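Local coordinates for protein tapirin (Caldicellulosiruptor hydrothermalis, PDB 6N2C) that probably binds cellulose in cell adhesion to this substrate, its C-terminal beta-helix domain carrying a bound zinc ion, at residues A[194-199]-A[213-218]; A[248-253]-A[269-274]; A[336-341]-A[356-361]. All blocks are in the same frame, centred on the assembly; numbering follows the deposited sequence. Where two conformers were deposited one is given.

Contact 1 of 3, residues A[194-199]-A[213-218]; sequences IIFNNN and ITLRSD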
ATOM      1  N   ILE A 194      15.590  -2.556   1.089  1.00 15.40           N
ATOM      2  CA  ILE A 194      15.818  -2.035  -0.229  1.00 16.33           C
ATOM      3  C   ILE A 194      15.879  -0.518  -0.138  1.00 17.16           C
ATOM      4  O   ILE A 194      14.914   0.089   0.214  1.00 18.07           O
ATOM      5  CB  ILE A 194      14.838  -2.435  -1.288  1.00 15.58           C
ATOM      6  CG1 ILE A 194      14.814  -3.968  -1.424  1.00 14.49           C
ATOM      7  CG2 ILE A 194      15.258  -1.878  -2.629  1.00 15.86           C
ATOM      8  CD1 ILE A 194      13.774  -4.439  -2.453  1.00 13.58           C
ATOM      9  N   ILE A 195      17.077   0.011  -0.355  1.00 14.11           N
ATOM     10  CA  ILE A 195      17.339   1.435  -0.245  1.00 16.73           C
ATOM     11  C   ILE A 195      17.601   2.062  -1.547  1.00 17.91           C
ATOM     12  O   ILE A 195      18.694   1.897  -2.093  1.00 18.12           O
ATOM     13  CB  ILE A 195      18.429   1.765   0.800  1.00 19.91           C
ATOM     14  CG1 ILE A 195      18.181   0.965   2.085  1.00 22.82           C
ATOM     15  CG2 ILE A 195      18.452   3.279   1.049  1.00 23.12           C
ATOM     16  CD1 ILE A 195      19.357   0.850   2.974  1.00 29.53           C
ATOM     17  N   PHE A 196      16.612   2.796  -2.068  1.00 17.43           N
ATOM     18  CA  PHE A 196      16.719   3.413  -3.359  1.00 17.78           C
ATOM     19  C   PHE A 196      17.493   4.765  -3.192  1.00 19.51           C
ATOM     20  O   PHE A 196      18.134   4.990  -2.203  1.00 22.88           O
ATOM     21  CB  PHE A 196      15.371   3.582  -4.013  1.00 19.56           C
ATOM     22  CG  PHE A 196      14.753   2.271  -4.500  1.00 17.89           C
ATOM     23  CD1 PHE A 196      15.329   1.569  -5.571  1.00 18.78           C
ATOM     24  CD2 PHE A 196      13.606   1.775  -3.966  1.00 18.97           C
ATOM     25  CE1 PHE A 196      14.773   0.415  -6.064  1.00 16.03           C
ATOM     26  CE2 PHE A 196      13.067   0.567  -4.471  1.00 17.82           C
ATOM     27  CZ  PHE A 196      13.670  -0.108  -5.494  1.00 17.66           C
ATOM     28  N   ASN A 197      17.586   5.499  -4.246  1.00 22.08           N
ATOM     29  CA  ASN A 197      18.304   6.775  -4.262  1.00 23.72           C
ATOM     30  C   ASN A 197      17.501   7.650  -5.146  1.00 22.77           C
ATOM     31  O   ASN A 197      16.488   7.208  -5.734  1.00 21.14           O
ATOM     32  CB  ASN A 197      19.710   6.582  -4.752  1.00 25.28           C
ATOM     33  CG  ASN A 197      20.695   7.494  -4.037  1.00 30.22           C
ATOM     34  OD1 ASN A 197      20.376   8.670  -3.846  1.00 27.15           O
ATOM     35  ND2 ASN A 197      21.881   6.953  -3.610  1.00 29.13           N
ATOM     36  N   ASN A 198      17.929   8.893  -5.292  1.00 25.79           N
ATOM     37  CA  ASN A 198      17.095   9.843  -6.002  1.00 23.29           C
ATOM     38  C   ASN A 198      16.987   9.510  -7.494  1.00 21.00           C
ATOM     39  O   ASN A 198      17.948   9.051  -8.118  1.00 20.22           O
ATOM     40  CB  ASN A 198      17.651  11.288  -5.902  1.00 25.12           C
ATOM     41  CG  ASN A 198      17.908  11.729  -4.482  1.00 24.89           C
ATOM     42  OD1 ASN A 198      19.003  11.606  -3.993  1.00 23.30           O
ATOM     43  ND2 ASN A 198      16.844  12.245  -3.791  1.00 23.96           N
ATOM     44  N   ASN A 199      15.822   9.810  -8.058  1.00 20.33           N
ATOM     45  CA  ASN A 199      15.539   9.649  -9.489  1.00 22.95           C
ATOM     46  C   ASN A 199      15.807   8.229 -10.044  1.00 24.07           C
ATOM     47  O   ASN A 199      16.499   8.071 -11.055  1.00 23.08           O
ATOM     48  CB  ASN A 199      16.301  10.703 -10.248  1.00 24.27           C
ATOM     49  CG  ASN A 199      16.011  12.063  -9.664  1.00 27.85           C
ATOM     50  OD1 ASN A 199      14.830  12.429  -9.544  1.00 27.56           O
ATOM     51  ND2 ASN A 199      17.025  12.785  -9.285  1.00 27.41           N
ATOM     52  N   ILE A 213      11.426  -0.779   2.493  1.00 14.35           N
ATOM     53  CA  ILE A 213      11.786  -0.263   1.172  1.00 14.27           C
ATOM     54  C   ILE A 213      11.718   1.256   1.264  1.00 17.08           C
ATOM     55  O   ILE A 213      10.664   1.785   1.667  1.00 17.93           O
ATOM     56  CB  ILE A 213      10.860  -0.741   0.088  1.00 14.65           C
ATOM     57  CG1 ILE A 213      10.911  -2.256  -0.011  1.00 15.14           C
ATOM     58  CG2 ILE A 213      11.211  -0.032  -1.202  1.00 15.16           C
ATOM     59  CD1 ILE A 213      10.002  -2.855  -1.090  1.00 16.30           C
ATOM     60  N   THR A 214      12.816   1.947   0.996  1.00 16.12           N
ATOM     61  CA  THR A 214      12.850   3.406   1.101  1.00 19.29           C
ATOM     62  C   THR A 214      13.106   4.078  -0.249  1.00 21.21           C
ATOM     63  O   THR A 214      14.138   3.830  -0.902  1.00 16.81           O
ATOM     64  CB  THR A 214      13.950   3.837   2.095  1.00 21.22           C
ATOM     65  OG1 THR A 214      13.681   3.259   3.394  1.00 20.12           O
ATOM     66  CG2 THR A 214      13.915   5.337   2.257  1.00 22.42           C
ATOM     67  N   LEU A 215      12.182   4.946  -0.671  1.00 17.13           N
ATOM     68  CA  LEU A 215      12.380   5.813  -1.769  1.00 18.00           C
ATOM     69  C   LEU A 215      12.943   7.182  -1.296  1.00 20.58           C
ATOM     70  O   LEU A 215      12.748   7.605  -0.131  1.00 20.82           O
ATOM     71  CB  LEU A 215      11.093   6.111  -2.499  1.00 18.65           C
ATOM     72  CG  LEU A 215      10.460   4.912  -3.190  1.00 23.93           C
ATOM     73  CD1 LEU A 215       9.163   5.411  -3.802  1.00 22.29           C
ATOM     74  CD2 LEU A 215      11.335   4.455  -4.341  1.00 26.99           C
ATOM     75  N   ARG A 216      13.660   7.806  -2.204  1.00 19.04           N
ATOM     76  CA  ARG A 216      14.158   9.207  -2.029  1.00 21.85           C
ATOM     77  C   ARG A 216      13.361  10.078  -2.932  1.00 23.09           C
ATOM     78  O   ARG A 216      12.709   9.610  -3.839  1.00 23.88           O
ATOM     79  CB  ARG A 216      15.679   9.334  -2.295  1.00 22.39           C
ATOM     80  CG  ARG A 216      16.500   8.349  -1.482  1.00 24.08           C
ATOM     81  CD  ARG A 216      16.286   8.497   0.034  1.00 27.78           C
ATOM     82  NE  ARG A 216      17.266   7.728   0.823  1.00 30.83           N
ATOM     83  CZ  ARG A 216      17.204   7.588   2.132  1.00 31.69           C
ATOM     84  NH1 ARG A 216      16.210   8.185   2.836  1.00 36.03           N
ATOM     85  NH2 ARG A 216      18.121   6.840   2.744  1.00 35.29           N
ATOM     86  N   SER A 217      13.425  11.374  -2.709  1.00 22.85           N
ATOM     87  CA  SER A 217      12.682  12.302  -3.506  1.00 23.61           C
ATOM     88  C   SER A 217      13.120  12.312  -4.987  1.00 23.57           C
ATOM     89  O   SER A 217      14.324  12.109  -5.328  1.00 27.06           O
ATOM     90  CB  SER A 217      12.814  13.739  -2.944  1.00 27.90           C
ATOM     91  OG  SER A 217      14.108  14.228  -3.301  1.00 29.90           O
ATOM     92  N   ASP A 218      12.144  12.471  -5.853  1.00 23.66           N
ATOM     93  CA  ASP A 218      12.343  12.612  -7.269  1.00 24.25           C
ATOM     94  C   ASP A 218      12.297  14.099  -7.638  1.00 31.80           C
ATOM     95  O   ASP A 218      11.294  14.761  -7.590  1.00 32.27           O
ATOM     96  CB  ASP A 218      11.330  11.845  -8.041  1.00 23.15           C
ATOM     97  CG  ASP A 218      11.560  10.304  -7.989  1.00 27.45           C
ATOM     98  OD1 ASP A 218      12.705   9.829  -7.672  1.00 23.33           O
ATOM     99  OD2 ASP A 218      10.546   9.616  -8.212  1.00 24.73           O
TER
HETATM  100  O   HOH W   1      15.005   0.879   3.603  0.82 17.24           O
HETATM  101  O   HOH W   2      19.559   6.664  -0.521  1.00 31.24           O
HETATM  102  O   HOH W   3      14.097   6.668  -4.767  0.99 21.22           O
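F196 lays its ring alongside two aliphatic side chains of the next coil: CD2 lies 3.5 Å from CD2 of L215, and CE2 lies 3.8 Å from CG2 of I213. Holding CG anti to its own carbonyl carbon (chi1 -72°) brings the ring beside I213 and L215, which point the same way. One ring face takes CG2 of I194, while T214 O stands at the ring edge and also accepts F196 N at 2.9 Å. Just beyond this bond, water 3 takes the place of the next direct backbone link, bridging R216 N and N197 O. R216 first passes its CG 3.7 Å from CA of N197, then bends at chi2 (-58°) so that the guanidinium runs back beside I195, with CG2 of T214 against one face. Its NE meets water 2 in plane, and that water donates to F196 O. Further along, N198 ND2 donates to S217 O at 3.0 Å, nearly straight and on a carbonyl lone pair. Were N198 replaced by alanine, S217 O would probably lose this amide donor and R216 CB the group packed against it. The two strands, 194-195 and 213-214, lie between strands 541-543 and 239-240; the F196 ring meets that of F543, and I213 packs on F239 and on M207 of strand 206-209.

Contact 2 of 3, residues A[248-253]-A[269-274]; sequences VVNNLM and ESNSLL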
ATOM      1  N   VAL A 248       2.898   2.453  -8.982  1.00 14.72           N
ATOM      2  CA  VAL A 248       1.743   1.815  -9.556  1.00 15.14           C
ATOM      3  C   VAL A 248       1.937   0.296  -9.302  1.00 15.94           C
ATOM      4  O   VAL A 248       2.948  -0.232  -9.768  1.00 16.86           O
ATOM      5  CB  VAL A 248       1.655   2.019 -11.108  1.00 18.49           C
ATOM      6  CG1 VAL A 248       0.371   1.378 -11.615  1.00 19.89           C
ATOM      7  CG2 VAL A 248       1.596   3.517 -11.416  1.00 20.82           C
ATOM      8  N   VAL A 249       1.006  -0.285  -8.556  1.00 15.31           N
ATOM      9  CA  VAL A 249       1.041  -1.717  -8.184  1.00 16.00           C
ATOM     10  C   VAL A 249      -0.263  -2.318  -8.697  1.00 16.92           C
ATOM     11  O   VAL A 249      -1.361  -2.061  -8.178  1.00 17.29           O
ATOM     12  CB  VAL A 249       1.217  -1.969  -6.681  1.00 17.32           C
ATOM     13  CG1 VAL A 249       1.369  -3.500  -6.507  1.00 16.48           C
ATOM     14  CG2 VAL A 249       2.453  -1.260  -6.180  1.00 16.35           C
ATOM     15  N   ASN A 250      -0.150  -3.139  -9.734  0.52 17.09           N
ATOM     16  CA  ASN A 250      -1.371  -3.672 -10.404  0.52 17.36           C
ATOM     17  C   ASN A 250      -2.160  -4.595  -9.497  0.52 17.04           C
ATOM     18  O   ASN A 250      -3.401  -4.485  -9.375  0.52 15.88           O
ATOM     19  CB  ASN A 250      -1.031  -4.347 -11.716  0.52 19.48           C
ATOM     20  CG  ASN A 250      -2.252  -4.605 -12.564  0.52 22.14           C
ATOM     21  OD1 ASN A 250      -3.084  -3.715 -12.744  0.52 24.73           O
ATOM     22  ND2 ASN A 250      -2.406  -5.838 -13.027  0.52 21.96           N
ATOM     23  N   ASN A 251      -1.467  -5.503  -8.822  1.00 15.27           N
ATOM     24  CA  ASN A 251      -2.161  -6.548  -8.029  1.00 14.74           C
ATOM     25  C   ASN A 251      -2.120  -6.211  -6.528  1.00 14.28           C
ATOM     26  O   ASN A 251      -2.963  -5.455  -6.050  1.00 16.39           O
ATOM     27  CB  ASN A 251      -1.634  -7.933  -8.376  1.00 16.43           C
ATOM     28  CG  ASN A 251      -2.454  -9.018  -7.763  1.00 19.26           C
ATOM     29  OD1 ASN A 251      -3.685  -9.079  -7.973  1.00 20.00           O
ATOM     30  ND2 ASN A 251      -1.843  -9.819  -6.958  1.00 16.26           N
ATOM     31  N   LEU A 252      -1.144  -6.674  -5.788  0.51 14.33           N
ATOM     32  CA  LEU A 252      -1.179  -6.311  -4.388  0.51 14.19           C
ATOM     33  C   LEU A 252       0.123  -5.697  -3.896  0.51 13.93           C
ATOM     34  O   LEU A 252       1.227  -6.111  -4.259  0.51 14.33           O
ATOM     35  CB  LEU A 252      -1.629  -7.471  -3.481  0.51 14.84           C
ATOM     36  CG  LEU A 252      -0.548  -8.536  -3.332  0.51 14.77           C
ATOM     37  CD1 LEU A 252       0.461  -8.204  -2.245  0.51 14.49           C
ATOM     38  CD2 LEU A 252      -1.200  -9.895  -3.082  0.51 15.20           C
ATOM     39  N   MET A 253      -0.070  -4.718  -3.011  1.00 13.29           N
ATOM     40  CA  MET A 253       1.001  -4.153  -2.217  1.00 13.54           C
ATOM     41  C   MET A 253       0.678  -4.472  -0.804  1.00 12.87           C
ATOM     42  O   MET A 253      -0.395  -4.127  -0.280  1.00 13.99           O
ATOM     43  CB  MET A 253       1.103  -2.629  -2.417  1.00 14.10           C
ATOM     44  CG  MET A 253       2.151  -1.978  -1.524  1.00 13.71           C
ATOM     45  SD  MET A 253       2.367  -0.295  -2.116  0.90 17.65           S
ATOM     46  CE  MET A 253       3.723   0.207  -1.088  1.00 22.19           C
ATOM     47  N   GLU A 269      -1.000   4.140  -6.812  1.00 14.65           N
ATOM     48  CA  GLU A 269      -2.095   3.566  -7.523  1.00 16.91           C
ATOM     49  C   GLU A 269      -2.066   2.033  -7.275  1.00 16.50           C
ATOM     50  O   GLU A 269      -1.042   1.410  -7.589  1.00 15.19           O
ATOM     51  CB  GLU A 269      -1.962   3.843  -8.981  1.00 17.65           C
ATOM     52  CG  GLU A 269      -3.103   3.252  -9.837  1.00 22.80           C
ATOM     53  CD  GLU A 269      -2.922   3.523 -11.361  1.00 27.95           C
ATOM     54  OE1 GLU A 269      -2.227   4.559 -11.723  1.00 22.52           O
ATOM     55  OE2 GLU A 269      -3.356   2.580 -12.160  1.00 28.05           O
ATOM     56  N   SER A 270      -3.113   1.533  -6.643  1.00 15.39           N
ATOM     57  CA  SER A 270      -3.268   0.095  -6.293  1.00 16.84           C
ATOM     58  C   SER A 270      -4.540  -0.403  -6.979  1.00 17.68           C
ATOM     59  O   SER A 270      -5.664   0.026  -6.661  1.00 16.75           O
ATOM     60  CB  SER A 270      -3.318  -0.083  -4.769  1.00 15.22           C
ATOM     61  OG  SER A 270      -3.737  -1.413  -4.420  1.00 16.46           O
ATOM     62  N   ASN A 271      -4.359  -1.256  -7.975  1.00 17.78           N
ATOM     63  CA  ASN A 271      -5.497  -1.700  -8.829  1.00 18.74           C
ATOM     64  C   ASN A 271      -6.165  -2.975  -8.361  1.00 22.61           C
ATOM     65  O   ASN A 271      -7.097  -3.413  -8.959  1.00 26.56           O
ATOM     66  CB  ASN A 271      -5.057  -1.785 -10.263  1.00 21.25           C
ATOM     67  CG  ASN A 271      -4.662  -0.456 -10.761  1.00 24.78           C
ATOM     68  OD1 ASN A 271      -5.370   0.499 -10.473  1.00 27.94           O
ATOM     69  ND2 ASN A 271      -3.580  -0.353 -11.443  1.00 23.47           N
ATOM     70  N   SER A 272      -5.754  -3.569  -7.289  1.00 16.67           N
ATOM     71  CA  SER A 272      -6.605  -4.636  -6.684  1.00 17.93           C
ATOM     72  C   SER A 272      -6.587  -4.616  -5.200  1.00 17.40           C
ATOM     73  O   SER A 272      -7.628  -4.470  -4.610  1.00 17.23           O
ATOM     74  CB  SER A 272      -6.136  -5.993  -7.249  1.00 17.71           C
ATOM     75  OG  SER A 272      -6.752  -7.081  -6.597  1.00 20.08           O
ATOM     76  N   LEU A 273      -5.436  -4.739  -4.567  1.00 13.69           N
ATOM     77  CA  LEU A 273      -5.399  -4.869  -3.094  1.00 15.34           C
ATOM     78  C   LEU A 273      -4.230  -4.078  -2.524  1.00 15.86           C
ATOM     79  O   LEU A 273      -3.087  -4.295  -2.961  1.00 15.11           O
ATOM     80  CB  LEU A 273      -5.228  -6.356  -2.721  1.00 15.35           C
ATOM     81  CG  LEU A 273      -5.139  -6.738  -1.239  1.00 15.75           C
ATOM     82  CD1 LEU A 273      -6.269  -6.146  -0.384  1.00 16.80           C
ATOM     83  CD2 LEU A 273      -5.030  -8.248  -0.985  1.00 16.40           C
ATOM     84  N   LEU A 274      -4.510  -3.263  -1.478  1.00 14.51           N
ATOM     85  CA  LEU A 274      -3.457  -2.550  -0.708  1.00 14.39           C
ATOM     86  C   LEU A 274      -3.692  -2.955   0.682  1.00 13.01           C
ATOM     87  O   LEU A 274      -4.815  -2.738   1.217  1.00 15.20           O
ATOM     88  CB  LEU A 274      -3.675  -1.012  -0.882  1.00 13.81           C
ATOM     89  CG  LEU A 274      -2.739  -0.113  -0.133  1.00 15.72           C
ATOM     90  CD1 LEU A 274      -1.343  -0.390  -0.639  1.00 15.94           C
ATOM     91  CD2 LEU A 274      -3.077   1.313  -0.415  1.00 16.16           C
TER
HETATM   92  O   HOH W   4      -1.937  -3.015  -5.486  0.86 15.06           O
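V248 and E269 stand side by side on one surface of the parallel pair, CG1 of the valine 3.9 Å from CD of the glutamate. Four backbone hydrogen bonds hold the two segments in register through a corner. Before the turn, V249 N donates to E269 O at 2.8 Å, almost straight, and V249 O accepts N271 N; after it, N251 O accepts L273 N and L273 O accepts M253 N. CA-H...O contacts reinforce the same carbonyls, V248 CA and L252 CA lying against E269 O and L273 O. Water 4 sits in the crook of the corner, 2.9 Å from V249 O, 2.7 Å from N251 O and 2.6 Å from S270 OG, and so ties successive coils together. Among the polar side chains, N271 ND2 donates to OE2 of E269 at 3.0 Å. OE2 lies in the amide plane of N271 and is met on its anti side, 28° out of the carboxylate plane; the other carboxylate oxygen pairs with R267. The apolar part is M253 against L274: the methionine runs fully extended, with CB 3.8 Å and SD 4.0 Å from the leucine's CD1. Strand 246-249 is flanked by 227-229 and 267-270, and strand 252-255 by 231-234 and 273-276; outside the corner, N251 ND2 bonds N231 OD1, and I453 of helix 451-457 packs on L273.

Contact 3 of 3, residues A[336-341]-A[356-361]; sequences GGDIEI and YANNLD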
ATOM      1  N   GLY A 336     -15.133   0.336   9.489  1.00 15.14           N
ATOM      2  CA  GLY A 336     -14.423   0.616  10.677  1.00 15.73           C
ATOM      3  C   GLY A 336     -14.720  -0.326  11.778  1.00 16.46           C
ATOM      4  O   GLY A 336     -15.657  -1.183  11.606  1.00 17.77           O
ATOM      5  N   GLY A 337     -14.080  -0.186  12.946  1.00 15.23           N
ATOM      6  CA  GLY A 337     -13.091   0.818  13.259  1.00 16.26           C
ATOM      7  C   GLY A 337     -13.744   2.117  13.673  1.00 17.02           C
ATOM      8  O   GLY A 337     -14.959   2.340  13.450  1.00 19.58           O
ATOM      9  N   ASP A 338     -12.900   3.027  14.155  1.00 16.79           N
ATOM     10  CA  ASP A 338     -13.366   4.351  14.502  1.00 16.57           C
ATOM     11  C   ASP A 338     -12.955   5.328  13.433  1.00 16.58           C
ATOM     12  O   ASP A 338     -11.874   5.212  12.800  1.00 15.59           O
ATOM     13  CB  ASP A 338     -12.742   4.776  15.875  1.00 16.65           C
ATOM     14  CG  ASP A 338     -13.169   3.903  17.032  1.00 22.61           C
ATOM     15  OD1 ASP A 338     -14.249   3.268  17.012  1.00 18.48           O
ATOM     16  OD2 ASP A 338     -12.436   3.940  18.021  1.00 28.94           O
ATOM     17  N   ILE A 339     -13.801   6.339  13.260  1.00 14.98           N
ATOM     18  CA  ILE A 339     -13.607   7.346  12.280  1.00 16.62           C
ATOM     19  C   ILE A 339     -13.631   8.694  13.005  1.00 17.86           C
ATOM     20  O   ILE A 339     -14.556   8.934  13.808  1.00 16.41           O
ATOM     21  CB  ILE A 339     -14.729   7.337  11.320  1.00 17.11           C
ATOM     22  CG1 ILE A 339     -14.833   6.018  10.542  1.00 16.89           C
ATOM     23  CG2 ILE A 339     -14.529   8.431  10.285  1.00 18.58           C
ATOM     24  CD1 ILE A 339     -15.897   6.000   9.421  1.00 17.30           C
ATOM     25  N   GLU A 340     -12.624   9.553  12.753  1.00 18.25           N
ATOM     26  CA  GLU A 340     -12.596  10.856  13.428  1.00 18.78           C
ATOM     27  C   GLU A 340     -12.306  11.901  12.345  1.00 19.36           C
ATOM     28  O   GLU A 340     -11.282  11.804  11.632  1.00 17.95           O
ATOM     29  CB  GLU A 340     -11.573  10.833  14.560  1.00 20.79           C
ATOM     30  CG  GLU A 340     -11.405  12.194  15.227  1.00 24.89           C
ATOM     31  CD  GLU A 340     -10.329  12.147  16.313  1.00 30.60           C
ATOM     32  OE1 GLU A 340      -9.820  11.050  16.677  1.00 32.03           O
ATOM     33  OE2 GLU A 340     -10.046  13.199  16.857  1.00 37.00           O
ATOM     34  N   ILE A 341     -13.215  12.877  12.169  1.00 18.66           N
ATOM     35  CA  ILE A 341     -13.047  13.918  11.194  1.00 17.77           C
ATOM     36  C   ILE A 341     -12.970  15.218  12.005  1.00 20.86           C
ATOM     37  O   ILE A 341     -13.880  15.494  12.783  1.00 19.11           O
ATOM     38  CB  ILE A 341     -14.249  13.959  10.241  1.00 19.86           C
ATOM     39  CG1 ILE A 341     -14.495  12.542   9.647  1.00 20.78           C
ATOM     40  CG2 ILE A 341     -14.125  14.991   9.169  1.00 18.26           C
ATOM     41  CD1 ILE A 341     -15.651  12.445   8.728  1.00 23.33           C
ATOM     42  N   TYR A 356     -19.640   1.939   7.739  1.00 15.37           N
ATOM     43  CA  TYR A 356     -19.754   1.290   9.035  1.00 16.18           C
ATOM     44  C   TYR A 356     -18.641   1.685  10.008  1.00 16.17           C
ATOM     45  O   TYR A 356     -17.477   1.713   9.636  1.00 20.61           O
ATOM     46  CB  TYR A 356     -19.684  -0.226   8.869  1.00 15.85           C
ATOM     47  CG  TYR A 356     -20.739  -0.825   7.948  1.00 17.63           C
ATOM     48  CD1 TYR A 356     -22.024  -1.190   8.443  1.00 18.20           C
ATOM     49  CD2 TYR A 356     -20.466  -1.076   6.642  1.00 17.41           C
ATOM     50  CE1 TYR A 356     -22.970  -1.738   7.560  1.00 20.00           C
ATOM     51  CE2 TYR A 356     -21.375  -1.681   5.810  1.00 23.53           C
ATOM     52  CZ  TYR A 356     -22.626  -1.991   6.270  1.00 21.88           C
ATOM     53  OH  TYR A 356     -23.534  -2.530   5.425  1.00 27.02           O
ATOM     54  N   ALA A 357     -19.014   1.988  11.216  1.00 17.62           N
ATOM     55  CA  ALA A 357     -18.109   2.349  12.259  1.00 18.35           C
ATOM     56  C   ALA A 357     -18.545   1.889  13.615  1.00 18.51           C
ATOM     57  O   ALA A 357     -19.696   1.526  13.912  1.00 16.62           O
ATOM     58  CB  ALA A 357     -17.958   3.886  12.291  1.00 20.56           C
ATOM     59  N   ASN A 358     -17.547   1.778  14.475  1.00 17.68           N
ATOM     60  CA  ASN A 358     -17.747   1.686  15.918  1.00 18.85           C
ATOM     61  C   ASN A 358     -18.008   3.135  16.426  1.00 20.03           C
ATOM     62  O   ASN A 358     -19.150   3.552  16.480  1.00 19.31           O
ATOM     63  CB  ASN A 358     -16.543   1.028  16.558  1.00 19.27           C
ATOM     64  CG  ASN A 358     -16.685   0.905  18.038  1.00 24.01           C
ATOM     65  OD1 ASN A 358     -17.779   0.674  18.525  1.00 23.98           O
ATOM     66  ND2 ASN A 358     -15.597   1.059  18.766  1.00 26.78           N
ATOM     67  N   ASN A 359     -16.966   3.925  16.714  1.00 18.50           N
ATOM     68  CA  ASN A 359     -17.140   5.338  17.044  1.00 20.79           C
ATOM     69  C   ASN A 359     -17.031   6.190  15.826  1.00 19.58           C
ATOM     70  O   ASN A 359     -16.172   5.986  14.975  1.00 18.74           O
ATOM     71  CB  ASN A 359     -16.159   5.768  18.120  1.00 21.71           C
ATOM     72  CG  ASN A 359     -16.362   4.983  19.393  1.00 28.36           C
ATOM     73  OD1 ASN A 359     -17.507   4.699  19.794  1.00 31.03           O
ATOM     74  ND2 ASN A 359     -15.288   4.535  19.983  1.00 27.75           N
ATOM     75  N   LEU A 360     -17.936   7.167  15.695  1.00 16.60           N
ATOM     76  CA  LEU A 360     -17.866   8.109  14.588  1.00 19.89           C
ATOM     77  C   LEU A 360     -17.854   9.508  15.219  1.00 19.16           C
ATOM     78  O   LEU A 360     -18.828   9.892  15.920  1.00 17.36           O
ATOM     79  CB  LEU A 360     -19.067   7.944  13.645  1.00 18.78           C
ATOM     80  CG  LEU A 360     -19.178   9.042  12.578  1.00 23.80           C
ATOM     81  CD1 LEU A 360     -17.951   9.197  11.679  1.00 23.57           C
ATOM     82  CD2 LEU A 360     -20.387   8.910  11.713  1.00 24.74           C
ATOM     83  N   ASP A 361     -16.777  10.254  15.027  1.00 18.47           N
ATOM     84  CA  ASP A 361     -16.657  11.583  15.687  1.00 20.37           C
ATOM     85  C   ASP A 361     -16.480  12.612  14.616  1.00 22.14           C
ATOM     86  O   ASP A 361     -15.664  12.406  13.728  1.00 19.99           O
ATOM     87  CB  ASP A 361     -15.411  11.622  16.563  1.00 21.12           C
ATOM     88  CG  ASP A 361     -15.513  10.825  17.862  1.00 26.19           C
ATOM     89  OD1 ASP A 361     -16.076   9.719  17.866  1.00 28.70           O
ATOM     90  OD2 ASP A 361     -14.976  11.333  18.923  1.00 31.14           O
TER
HETATM   91  O   HOH W   5     -14.085   8.161  16.551  1.00 25.22           O
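D338 turns its carboxylate back onto the neighbouring coil, where OD1 accepts N359 N at 2.8 Å. The amide comes in from above the carboxylate plane, 38° out of it, and a weak bond from N358 ND2 adds a second donor to the same oxygen. Holding CG anti to the carbonyl carbon (chi1 -63°) puts the acid alongside both asparagines. The carboxylate thus takes up a backbone N-H at the turn that leads from 354-356 toward 359-363. Before the bend the glycines supply the backbone partners: G336 N donates to Y356 O at 2.7 Å, and G337 O, after a cis peptide, accepts N358 N at 2.8 Å. In the strands proper the bonds alternate regularly, I339 N to N359 O, D361 N to I339 O, and I341 N to D361 O, each 2.9 Å long. I339 O also takes a water, which bonds weakly to OD1 of D361. E340 answers to other charges, R342 and K318. Behind the polar edge, CD1 of L360 packs 3.7 Å from CB of I339. The next coil satisfies the asparagine oxygens: N359 OD1 accepts N380 ND2, and N358 OD1 is weakly bonded by N379 ND2. Asparagines of successive coils hydrogen-bonded side chain to side chain beside in-register parallel strands fit the right-handed parallel beta-helix, the fold of this domain.

Going along the chain, contact 1 closes first, joining 194-199 to 213-218 after 13 intervening residues; contact 2 then closes over 15 residues and contact 3 over 14. None contains or crosses another: each marks one turn of the beta-helix laid on the next. Contacts 1 and 3 belong to the same face, the one carrying strands 194-195, 213-214, 338-341 and 359-363, and sit on opposite sides of the chain's centre, their own centres about 34 Å apart. Contact 2 lies between them in sequence and wraps a corner joining the two other faces. Contact 1 is the one near the zinc-binding end, its F196 side chain about 14 Å from the metal.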